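Local coordinates for histone-lysine N-methyltransferase SETMAR (PDB 3F2K), which dimethylates histone H3 and acts in DNA double-strand break repair, binding DNA through its mariner transposase region, the part described here, at residues L84-F89 with A102-E107. Residues are numbered along the deposited sequence; the frame is centred on the assembly and turned at random.
Sequences LIHYSF and AQEIDE
His86 and Ser88 on strand 84-89 point toward helix 102-107, the two axes running at 145° to each other and coming within 9.5 Å. Alternate residues of a strand share a face, which brings both side chains to the helix, where Glu104 and Glu107 lie nearly one turn apart. Glu104 leaves the helix to the side, but its chain bends at chi2 (-60°) and carries OE1 in to the edge of the imidazole. There His86 NE2 donates to Glu104 OE1 at 2.9 Å, nearly along the C-O axis and in the ring plane; ring and carboxylate are almost coplanar. Ser88 suits its place because its hydroxyl lies by this carboxylate, OG 3.1 Å from Glu104 OE1, and shares a water that donates to OE1. The other oxygen, OE2, forms a salt bridge with Lys100. Glu107 stretches its chain out instead, bringing OE2 to 3.3 Å from His86 CE1, neither face-on nor edge-on, with ring and carboxylate planes 47° apart. Histidine can use both nitrogens here: with NE2 donating, ND1 is left to take a hydrogen bond from Lys111 NZ, and together the two bonds should fix the ring's rotation. Two consecutive residues, Ile85 and His86, pair through their backbones with the single Trp78 of strand 72-80, a classic beta bulge. The contact joins outermost strand 83-89 of the central mixed sheet to helix 98-115 in the RNase H-like fold, apart from the metal site.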
ATOM      1  N   LEU A  84      -3.096  -2.751  10.721  1.00 16.59           N
ATOM      2  CA  LEU A  84      -3.523  -3.621   9.623  1.00 18.87           C
ATOM      3  C   LEU A  84      -5.063  -3.506   9.508  1.00 18.65           C
ATOM      4  O   LEU A  84      -5.762  -3.594  10.528  1.00 18.55           O
ATOM      5  CB  LEU A  84      -3.165  -5.076   9.946  1.00 18.16           C
ATOM      6  CG  LEU A  84      -3.606  -6.099   8.898  1.00 23.83           C
ATOM      7  CD1 LEU A  84      -2.981  -5.777   7.555  1.00 22.43           C
ATOM      8  CD2 LEU A  84      -3.222  -7.545   9.385  1.00 22.79           C
ATOM      9  N   ILE A  85      -5.541  -3.332   8.273  1.00 17.56           N
ATOM     10  CA  ILE A  85      -6.985  -3.235   7.972  1.00 17.71           C
ATOM     11  C   ILE A  85      -7.491  -4.565   7.355  1.00 18.09           C
ATOM     12  O   ILE A  85      -8.467  -5.214   7.869  1.00 16.99           O
ATOM     13  CB  ILE A  85      -7.378  -1.993   7.121  1.00 16.77           C
ATOM     14  CG1 ILE A  85      -7.056  -0.642   7.834  1.00 14.48           C
ATOM     15  CG2 ILE A  85      -8.966  -1.981   6.833  1.00 17.18           C
ATOM     16  CD1 ILE A  85      -7.061   0.586   6.891  1.00 15.58           C
ATOM     17  N   HIS A  86      -6.865  -4.975   6.266  1.00 18.50           N
ATOM     18  CA  HIS A  86      -7.417  -6.078   5.431  1.00 17.23           C
ATOM     19  C   HIS A  86      -6.254  -6.637   4.618  1.00 19.00           C
ATOM     20  O   HIS A  86      -5.382  -5.866   4.148  1.00 16.77           O
ATOM     21  CB  HIS A  86      -8.527  -5.545   4.435  1.00 18.57           C
ATOM     22  CG  HIS A  86      -9.085  -6.639   3.529  1.00 20.67           C
ATOM     23  ND1 HIS A  86      -9.610  -7.823   4.020  1.00 20.48           N
ATOM     24  CD2 HIS A  86      -9.215  -6.705   2.178  1.00 21.59           C
ATOM     25  CE1 HIS A  86     -10.033  -8.565   3.007  1.00 20.32           C
ATOM     26  NE2 HIS A  86      -9.820  -7.895   1.877  1.00 24.23           N
ATOM     27  N   TYR A  87      -6.253  -7.946   4.413  1.00 18.09           N
ATOM     28  CA  TYR A  87      -5.359  -8.520   3.370  1.00 19.35           C
ATOM     29  C   TYR A  87      -6.045  -9.701   2.722  1.00 19.96           C
ATOM     30  O   TYR A  87      -6.971 -10.292   3.305  1.00 21.07           O
ATOM     31  CB  TYR A  87      -3.992  -8.940   3.942  1.00 18.65           C
ATOM     32  CG  TYR A  87      -4.048 -10.036   4.989  1.00 21.84           C
ATOM     33  CD1 TYR A  87      -3.977 -11.393   4.638  1.00 26.71           C
ATOM     34  CD2 TYR A  87      -4.128  -9.709   6.324  1.00 22.57           C
ATOM     35  CE1 TYR A  87      -3.987 -12.374   5.619  1.00 28.40           C
ATOM     36  CE2 TYR A  87      -4.164 -10.690   7.328  1.00 26.09           C
ATOM     37  CZ  TYR A  87      -4.105 -11.995   6.967  1.00 28.75           C
ATOM     38  OH  TYR A  87      -4.112 -12.909   7.982  1.00 32.56           O
ATOM     39  N   SER A  88      -5.609 -10.085   1.533  1.00 19.76           N
ATOM     40  CA  SER A  88      -6.359 -11.137   0.810  1.00 22.41           C
ATOM     41  C   SER A  88      -5.377 -11.769  -0.160  1.00 22.15           C
ATOM     42  O   SER A  88      -4.385 -11.125  -0.569  1.00 23.23           O
ATOM     43  CB  SER A  88      -7.577 -10.572   0.051  1.00 22.90           C
ATOM     44  OG  SER A  88      -7.230  -9.617  -0.937  1.00 27.09           O
ATOM     45  N   PHE A  89      -5.643 -13.014  -0.500  1.00 23.21           N
ATOM     46  CA  PHE A  89      -4.780 -13.731  -1.454  1.00 23.89           C
ATOM     47  C   PHE A  89      -5.637 -14.037  -2.671  1.00 25.71           C
ATOM     48  O   PHE A  89      -6.822 -14.306  -2.519  1.00 24.66           O
ATOM     49  CB  PHE A  89      -4.276 -15.019  -0.812  1.00 23.92           C
ATOM     50  CG  PHE A  89      -3.394 -14.761   0.360  1.00 26.96           C
ATOM     51  CD1 PHE A  89      -2.025 -14.625   0.184  1.00 28.18           C
ATOM     52  CD2 PHE A  89      -3.922 -14.618   1.630  1.00 28.75           C
ATOM     53  CE1 PHE A  89      -1.186 -14.357   1.283  1.00 28.10           C
ATOM     54  CE2 PHE A  89      -3.067 -14.357   2.726  1.00 31.85           C
ATOM     55  CZ  PHE A  89      -1.729 -14.222   2.534  1.00 26.69           C
ATOM     56  N   ALA A 102     -12.578  -3.344  -6.904  1.00 13.84           N
ATOM     57  CA  ALA A 102     -13.739  -2.645  -6.296  1.00 16.51           C
ATOM     58  C   ALA A 102     -14.408  -3.417  -5.123  1.00 17.89           C
ATOM     59  O   ALA A 102     -14.713  -2.810  -4.070  1.00 16.59           O
ATOM     60  CB  ALA A 102     -14.785  -2.189  -7.382  1.00 16.76           C
ATOM     61  N   GLN A 103     -14.585  -4.735  -5.299  1.00 17.94           N
ATOM     62  CA  GLN A 103     -15.155  -5.608  -4.270  1.00 20.07           C
ATOM     63  C   GLN A 103     -14.208  -5.687  -3.079  1.00 18.35           C
ATOM     64  O   GLN A 103     -14.641  -5.670  -1.926  1.00 17.23           O
ATOM     65  CB  GLN A 103     -15.448  -6.994  -4.842  1.00 19.86           C
ATOM     66  CG  GLN A 103     -16.619  -6.943  -5.811  1.00 28.98           C
ATOM     67  CD  GLN A 103     -17.875  -6.291  -5.161  1.00 37.16           C
ATOM     68  OE1 GLN A 103     -18.440  -5.304  -5.682  1.00 41.20           O
ATOM     69  NE2 GLN A 103     -18.259  -6.801  -3.979  1.00 42.65           N
ATOM     70  N   GLU A 104     -12.901  -5.675  -3.351  1.00 16.76           N
ATOM     71  CA  GLU A 104     -11.919  -5.688  -2.273  1.00 16.29           C
ATOM     72  C   GLU A 104     -11.950  -4.408  -1.447  1.00 16.44           C
ATOM     73  O   GLU A 104     -11.814  -4.453  -0.208  1.00 17.38           O
ATOM     74  CB  GLU A 104     -10.526  -5.909  -2.873  1.00 18.17           C
ATOM     75  CG  GLU A 104     -10.314  -7.424  -3.277  1.00 23.63           C
ATOM     76  CD  GLU A 104     -10.424  -8.456  -2.116  1.00 30.27           C
ATOM     77  OE1 GLU A 104      -9.954  -8.224  -0.982  1.00 31.31           O
ATOM     78  OE2 GLU A 104     -10.963  -9.569  -2.361  1.00 35.32           O
ATOM     79  N   ILE A 105     -12.087  -3.275  -2.118  1.00 15.15           N
ATOM     80  CA  ILE A 105     -12.190  -1.946  -1.437  1.00 14.72           C
ATOM     81  C   ILE A 105     -13.441  -1.927  -0.552  1.00 16.19           C
ATOM     82  O   ILE A 105     -13.391  -1.508   0.594  1.00 14.64           O
ATOM     83  CB  ILE A 105     -12.280  -0.844  -2.482  1.00 15.61           C
ATOM     84  CG1 ILE A 105     -10.907  -0.622  -3.150  1.00 15.15           C
ATOM     85  CG2 ILE A 105     -12.781   0.488  -1.903  1.00 10.95           C
ATOM     86  CD1 ILE A 105     -11.051   0.337  -4.380  1.00 18.95           C
ATOM     87  N   ASP A 106     -14.552  -2.420  -1.077  1.00 15.24           N
ATOM     88  CA  ASP A 106     -15.790  -2.527  -0.244  1.00 17.87           C
ATOM     89  C   ASP A 106     -15.540  -3.361   1.021  1.00 18.16           C
ATOM     90  O   ASP A 106     -15.965  -2.957   2.126  1.00 19.82           O
ATOM     91  CB  ASP A 106     -16.911  -3.137  -1.075  1.00 19.14           C
ATOM     92  CG  ASP A 106     -18.250  -2.732  -0.614  1.00 23.97           C
ATOM     93  OD1 ASP A 106     -18.677  -3.242   0.460  1.00 32.74           O
ATOM     94  OD2 ASP A 106     -18.905  -1.999  -1.356  1.00 27.54           O
ATOM     95  N   GLU A 107     -14.882  -4.513   0.890  1.00 17.16           N
ATOM     96  CA  GLU A 107     -14.641  -5.409   2.050  1.00 19.24           C
ATOM     97  C   GLU A 107     -13.685  -4.709   3.007  1.00 18.26           C
ATOM     98  O   GLU A 107     -13.936  -4.725   4.223  1.00 16.65           O
ATOM     99  CB  GLU A 107     -14.037  -6.743   1.601  1.00 20.74           C
ATOM    100  CG  GLU A 107     -13.938  -7.771   2.739  1.00 23.26           C
ATOM    101  CD  GLU A 107     -13.418  -9.138   2.307  1.00 26.03           C
ATOM    102  OE1 GLU A 107     -13.399  -9.429   1.092  1.00 29.85           O
ATOM    103  OE2 GLU A 107     -13.034  -9.925   3.225  1.00 32.17           O
TER
HETATM  104  O   HOH W   1      -7.563  -7.102  -1.258  1.00 31.54           O